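Local structure of IPT/TIG domain-containing protein (Bacteroides thetaiotaomicron, 3TC9) at residues I266-S269 with G270-F273; I286-N290 with Q291-L295; Q199-N202 with D203-N206. The protein is of unknown function but, as a six-bladed beta-propeller carrying an immunoglobulin-like domain, probably serves as an auxiliary nutrient-binding protein. One frame throughout, in Å; residues are numbered along the deposited sequence. Where two conformers were deposited one is given.

Contact 1 of 3, residues I266-S269 with G270-F273; sequences IQDS and GWEF
The indole of Trp271 packs against the short chain segment that precedes it, a worked example of a turn packed round its own aromatic side chain. Gln267 covers one face from near the rim, its CB 3.7 Å from Trp271 CZ2, and its extended chain carries the amide on past the same corner, the amide and ring planes 43° apart. Asp268 N stands over that face too. The carbonyl of Asp268 approaches the benzo part, with O 3.4 Å from Trp271 CE3, while Ser269 O lies at the ring edge, 3.5 Å from the same carbon. Ile266 divides its two branches between two rings. Its CG2, anti to the backbone N, comes obliquely to the pyrrole side, 3.6 Å from Trp271 CD1; its CG1, beside the backbone N, makes a CH-pi contact over the face of Phe273, 3.9 Å from the ring centroid.

The bend runs through Gly270, whose positive phi favours glycine; a beta-carbon there would clash, 2.9 Å from Ser269 O. Farther out, backbone bonds from Gly270 to Asn246 and from Trp271 to Trp245 fix the linker between strands 260-265 and 273-277, hence between successive propeller blades. The contact is mostly carbon and backbone carbonyl against aromatic rings, so packing rather than hydrogen bonding holds it, and the one polar ring atom, Trp271 NE1, finds its partner beyond the turn in Tyr293 OH.

Contact 2 of 3, residues I286-N290 with Q291-L295; sequences IVVVN and QHYIL
The central beta hairpin of a four-stranded propeller blade closes here, strand 283-288 turning back into strand 293-300. Ile286 and Leu295 form an antiparallel hydrogen-bonded pair: Ile286 N reaches Leu295 O at 2.8 Å and Leu295 N returns to Ile286 O at 2.9 Å, both nearly straight. Val287 and Ile294 follow as a non-hydrogen-bonded pair, and Val288 N donates to Tyr293 O at 3.0 Å. Beyond it Val288 O receives two weak bonds, from the N atoms of Gln291 and His292, as the loop turns through left-handed backbone at His292.

On the sheet face of Ile286 and Leu295, Val288 is the hub. Its CG1, anti to the backbone N (chi1 -162°), meets Gln291 CB at 3.4 Å; CG2, beside that N, touches Tyr293 CE1 and Leu295 CD1, each at 3.6 Å. Tyr293 runs alongside Val288, and Gln291 CB sits at the edge of the Tyr293 ring, in plane. At the tip, Asn290 holds the preceding linker through OD1 to Glu272 N and ND2 to Gly270 O, and His292 ND1 bonds Ala333 N. A tight antiparallel hairpin joining the middle strands, with one face packed on the next blade (Val287 on Pro334), is how such propeller blades are built.

Contact 3 of 3, residues Q199-N202 with D203-N206; sequences QNNN and DRPN
Gln199 folds its side chain back over Arg204 and Pro205, and its amide serves the loop backbone with both ends. From CB the chain sets CG between backbone N and carbonyl carbon (chi1 55°) and bends again at the next bond, which curls the amide over the turn. CG passes 3.8 Å from Pro205 O, and CD comes 3.7 Å from Arg204 CB. OE1 accepts the N-H of Asn201 at 2.8 Å, the donor standing above the carbonyl plane, while Arg204 CB lies close by. NE2 donates to Asn201 O, also at 2.8 Å and nearly in the plane of the amide; a second, weak bond goes from NE2 to Pro205 O. Both polar atoms are thus engaged by main chain, which fixes the rotation of the amide.

Asn201 O is gripped twice, by Gln199 NE2 on one face of its carbonyl and by Arg204 N on the other, at 3.2 Å. That second bond closes a type I turn from Asn201 to Arg204. Inside it the Asn201 side chain makes an Asx turn: OD1 takes Asp203 N at 2.9 Å, in the carbonyl plane. With an alanine in place of Gln199, Asn201 N would probably lose its acceptor and Asn201 O would be left with Arg204 N alone of its two donors, the turn becoming freer to shift.

The loop joins strands 192-197 and 205-211, the middle pair of another blade, at the protein surface. Asn202 OD1 bonds Gln226 N, and backbone bonds tie Gln199 to Asn227 and Arg204 to Gly225, just past strand 219-224.

Contact 3 comes first along the chain and closes the hairpin loop between strands 192-197 and 205-211, inside one blade. Contact 1 follows, turning the linker from strand 260-265 of one blade into strand 273-277 of the next. Contact 2 then closes the middle hairpin of the blade that contact 1 has just opened. All three lie in series, none nesting within or crossing another. Contacts 1 and 2 nevertheless meet in space, their centres about 9 Å apart, joining the linker to the hairpin by probable hydrogen bonds and by packing of Phe273 CB on Val287 O. Contact 3 stands apart, its nearest atoms about 10 Å from contact 1 and about 14 Å from contact 2.

Contact 1 of 3, residues I266-S269 with G270-F273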
# COMPACT_ATOMS: atom_id res chain seq x y z
N ILE B 266 0.05 -32.68 -17.34
CA ILE B 266 0.97 -31.56 -17.55
C ILE B 266 1.95 -31.88 -18.70
O ILE B 266 2.03 -31.09 -19.64
CB ILE B 266 1.75 -31.14 -16.25
CG1 ILE B 266 0.79 -30.73 -15.08
CG2 ILE B 266 2.80 -30.04 -16.54
CD1 ILE B 266 -0.32 -29.70 -15.37
N GLN B 267 2.70 -33.00 -18.59
CA GLN B 267 3.70 -33.40 -19.58
C GLN B 267 3.93 -34.93 -19.51
O GLN B 267 3.14 -35.69 -20.06
CB GLN B 267 5.01 -32.60 -19.34
CG GLN B 267 6.08 -32.74 -20.43
CD GLN B 267 7.16 -31.67 -20.38
OE1 GLN B 267 6.92 -30.49 -20.09
NE2 GLN B 267 8.39 -32.05 -20.70
N ASP B 268 4.97 -35.36 -18.79
CA ASP B 268 5.36 -36.76 -18.70
C ASP B 268 5.09 -37.39 -17.32
O ASP B 268 4.51 -36.76 -16.43
CB ASP B 268 6.84 -36.90 -19.08
CG ASP B 268 7.23 -36.22 -20.39
OD1 ASP B 268 6.48 -36.37 -21.39
OD2 ASP B 268 8.29 -35.57 -20.43
N SER B 269 5.45 -38.68 -17.18
CA SER B 269 5.32 -39.49 -15.97
C SER B 269 6.22 -38.97 -14.86
O SER B 269 7.29 -38.42 -15.15
CB SER B 269 5.62 -40.96 -16.27
OG SER B 269 6.54 -41.17 -17.34
N GLY B 270 5.80 -39.15 -13.61
CA GLY B 270 6.54 -38.72 -12.43
C GLY B 270 6.68 -37.22 -12.32
O GLY B 270 7.79 -36.70 -12.25
N TRP B 271 5.54 -36.51 -12.34
CA TRP B 271 5.44 -35.06 -12.26
C TRP B 271 4.89 -34.66 -10.89
O TRP B 271 3.70 -34.81 -10.61
CB TRP B 271 4.56 -34.51 -13.41
CG TRP B 271 5.24 -33.55 -14.33
CD1 TRP B 271 4.87 -32.26 -14.59
CD2 TRP B 271 6.38 -33.81 -15.18
NE1 TRP B 271 5.69 -31.71 -15.54
CE2 TRP B 271 6.63 -32.63 -15.91
CE3 TRP B 271 7.20 -34.93 -15.39
CZ2 TRP B 271 7.68 -32.54 -16.85
CZ3 TRP B 271 8.24 -34.84 -16.31
CH2 TRP B 271 8.47 -33.66 -17.03
N GLU B 272 5.80 -34.21 -10.01
CA GLU B 272 5.50 -33.78 -8.65
C GLU B 272 5.19 -32.30 -8.67
O GLU B 272 6.09 -31.50 -8.95
CB GLU B 272 6.69 -34.09 -7.71
CG GLU B 272 6.47 -33.65 -6.27
CD GLU B 272 7.64 -33.83 -5.32
OE1 GLU B 272 8.77 -34.09 -5.79
OE2 GLU B 272 7.43 -33.70 -4.10
N PHE B 273 3.92 -31.92 -8.42
CA PHE B 273 3.57 -30.50 -8.45
C PHE B 273 2.41 -30.11 -7.53
O PHE B 273 1.59 -30.95 -7.16
CB PHE B 273 3.24 -30.05 -9.90
CG PHE B 273 2.05 -30.71 -10.58
CD1 PHE B 273 0.77 -30.16 -10.46
CD2 PHE B 273 2.22 -31.85 -11.36
CE1 PHE B 273 -0.33 -30.77 -11.10
CE2 PHE B 273 1.12 -32.46 -11.98
CZ PHE B 273 -0.14 -31.91 -11.87

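Contact 2 of 3, residues I286-N290 with Q291-L295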
# COMPACT_ATOMS: atom_id res chain seq x y z
N ILE B 286 1.25 -23.57 -11.47
CA ILE B 286 1.48 -24.99 -11.30
C ILE B 286 3.00 -25.10 -11.11
O ILE B 286 3.76 -24.83 -12.04
CB ILE B 286 0.89 -25.81 -12.48
CG1 ILE B 286 -0.66 -25.66 -12.51
CG2 ILE B 286 1.32 -27.29 -12.39
CD1 ILE B 286 -1.41 -26.38 -13.62
N VAL B 287 3.41 -25.35 -9.85
CA VAL B 287 4.81 -25.38 -9.44
C VAL B 287 5.29 -26.79 -9.48
O VAL B 287 4.88 -27.60 -8.62
CB VAL B 287 4.96 -24.72 -8.05
CG1 VAL B 287 6.41 -24.78 -7.52
CG2 VAL B 287 4.43 -23.27 -8.06
N VAL B 288 6.19 -27.09 -10.47
CA VAL B 288 6.73 -28.45 -10.64
C VAL B 288 8.03 -28.61 -9.84
O VAL B 288 9.12 -28.24 -10.28
CB VAL B 288 6.88 -28.92 -12.10
CG1 VAL B 288 7.02 -30.44 -12.15
CG2 VAL B 288 5.68 -28.47 -12.93
N VAL B 289 7.86 -29.15 -8.63
CA VAL B 289 8.89 -29.37 -7.61
C VAL B 289 10.07 -30.21 -8.16
O VAL B 289 11.22 -29.83 -7.94
CB VAL B 289 8.26 -30.06 -6.37
CG1 VAL B 289 9.28 -30.20 -5.23
CG2 VAL B 289 7.03 -29.29 -5.89
N ASN B 290 9.80 -31.33 -8.86
CA ASN B 290 10.88 -32.19 -9.29
C ASN B 290 11.34 -31.95 -10.74
O ASN B 290 12.17 -32.71 -11.24
CB ASN B 290 10.49 -33.66 -9.10
CG ASN B 290 9.39 -34.13 -10.01
OD1 ASN B 290 8.56 -33.35 -10.51
ND2 ASN B 290 9.36 -35.42 -10.27
N GLN B 291 10.83 -30.88 -11.40
CA GLN B 291 11.19 -30.58 -12.80
C GLN B 291 11.67 -29.12 -12.98
O GLN B 291 12.12 -28.74 -14.06
CB GLN B 291 10.02 -30.92 -13.75
CG GLN B 291 9.63 -32.40 -13.77
CD GLN B 291 10.73 -33.35 -14.24
OE1 GLN B 291 11.63 -32.99 -15.02
NE2 GLN B 291 10.68 -34.59 -13.81
N HIS B 292 11.65 -28.36 -11.89
CA HIS B 292 12.23 -27.02 -11.69
C HIS B 292 11.71 -25.96 -12.65
O HIS B 292 12.49 -25.18 -13.21
CB HIS B 292 13.75 -27.14 -11.75
CG HIS B 292 14.21 -28.40 -11.10
ND1 HIS B 292 14.10 -28.58 -9.73
CD2 HIS B 292 14.60 -29.57 -11.67
CE1 HIS B 292 14.50 -29.82 -9.50
NE2 HIS B 292 14.80 -30.46 -10.63
N TYR B 293 10.38 -25.88 -12.77
CA TYR B 293 9.74 -24.88 -13.63
C TYR B 293 8.32 -24.64 -13.15
O TYR B 293 7.77 -25.40 -12.33
CB TYR B 293 9.81 -25.26 -15.13
CG TYR B 293 8.85 -26.33 -15.60
CD1 TYR B 293 8.92 -27.63 -15.10
CD2 TYR B 293 7.94 -26.07 -16.61
CE1 TYR B 293 8.06 -28.63 -15.57
CE2 TYR B 293 7.08 -27.06 -17.09
CZ TYR B 293 7.12 -28.33 -16.55
OH TYR B 293 6.28 -29.32 -17.00
N ILE B 294 7.74 -23.54 -13.62
CA ILE B 294 6.39 -23.14 -13.24
C ILE B 294 5.55 -22.92 -14.51
O ILE B 294 6.02 -22.37 -15.51
CB ILE B 294 6.43 -21.89 -12.31
CG1 ILE B 294 7.29 -22.15 -11.03
CG2 ILE B 294 5.01 -21.39 -11.94
CD1 ILE B 294 7.66 -20.90 -10.21
N LEU B 295 4.28 -23.32 -14.43
CA LEU B 295 3.32 -23.11 -15.51
C LEU B 295 2.18 -22.25 -15.01
O LEU B 295 1.95 -22.18 -13.80
CB LEU B 295 2.76 -24.44 -16.04
CG LEU B 295 3.78 -25.48 -16.50
CD1 LEU B 295 3.93 -26.53 -15.47
CD2 LEU B 295 3.35 -26.13 -17.81

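Contact 3 of 3, residues Q199-N202 with D203-N206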
# COMPACT_ATOMS: atom_id res chain seq x y z
N GLN B 199 0.94 -40.51 -0.49
CA GLN B 199 1.20 -41.93 -0.22
C GLN B 199 0.93 -42.78 -1.48
O GLN B 199 0.09 -42.40 -2.29
CB GLN B 199 0.40 -42.40 1.02
CG GLN B 199 -1.10 -42.17 0.97
CD GLN B 199 -1.79 -43.23 0.18
OE1 GLN B 199 -1.39 -44.40 0.19
NE2 GLN B 199 -2.82 -42.86 -0.56
N ASN B 200 1.65 -43.92 -1.64
CA ASN B 200 1.64 -44.77 -2.84
C ASN B 200 0.44 -45.73 -3.03
O ASN B 200 0.39 -46.36 -4.08
CB ASN B 200 2.93 -45.61 -2.92
CG ASN B 200 3.24 -46.52 -1.74
OD1 ASN B 200 2.35 -47.01 -1.02
ND2 ASN B 200 4.53 -46.76 -1.53
N ASN B 201 -0.49 -45.86 -2.07
CA ASN B 201 -1.63 -46.77 -2.22
C ASN B 201 -2.84 -46.03 -2.80
O ASN B 201 -3.36 -45.12 -2.16
CB ASN B 201 -1.97 -47.44 -0.89
CG ASN B 201 -2.90 -48.62 -0.96
OD1 ASN B 201 -3.93 -48.62 -1.63
ND2 ASN B 201 -2.57 -49.65 -0.19
N ASN B 202 -3.32 -46.46 -3.98
CA ASN B 202 -4.46 -45.83 -4.65
C ASN B 202 -5.81 -46.06 -3.93
O ASN B 202 -6.78 -45.35 -4.25
CB ASN B 202 -4.55 -46.29 -6.11
CG ASN B 202 -5.32 -45.32 -6.97
OD1 ASN B 202 -4.97 -44.14 -7.10
ND2 ASN B 202 -6.40 -45.80 -7.57
N ASP B 203 -5.86 -46.99 -2.96
CA ASP B 203 -7.10 -47.27 -2.21
C ASP B 203 -7.13 -46.56 -0.85
O ASP B 203 -8.14 -46.64 -0.14
CB ASP B 203 -7.29 -48.79 -2.05
CG ASP B 203 -7.50 -49.51 -3.37
OD1 ASP B 203 -8.52 -49.21 -4.06
OD2 ASP B 203 -6.64 -50.36 -3.74
N ARG B 204 -6.02 -45.87 -0.50
CA ARG B 204 -5.91 -45.12 0.74
C ARG B 204 -6.16 -43.61 0.47
O ARG B 204 -6.05 -43.18 -0.69
CB ARG B 204 -4.55 -45.40 1.43
CG ARG B 204 -4.52 -46.78 2.10
CD ARG B 204 -3.49 -46.88 3.22
NE ARG B 204 -2.33 -47.67 2.82
CZ ARG B 204 -1.40 -48.11 3.66
NH1 ARG B 204 -1.49 -47.87 4.96
NH2 ARG B 204 -0.36 -48.81 3.20
N PRO B 205 -6.59 -42.79 1.46
CA PRO B 205 -6.90 -41.38 1.13
C PRO B 205 -5.71 -40.47 0.78
O PRO B 205 -4.58 -40.62 1.28
CB PRO B 205 -7.59 -40.85 2.40
CG PRO B 205 -7.85 -42.04 3.27
CD PRO B 205 -6.84 -43.06 2.90
N ASN B 206 -6.00 -39.49 -0.11
CA ASN B 206 -5.04 -38.44 -0.49
C ASN B 206 -5.48 -37.15 0.17
O ASN B 206 -4.62 -36.40 0.60
CB ASN B 206 -4.88 -38.28 -2.02
CG ASN B 206 -6.14 -38.14 -2.87
OD1 ASN B 206 -7.27 -38.01 -2.37
ND2 ASN B 206 -5.97 -38.18 -4.20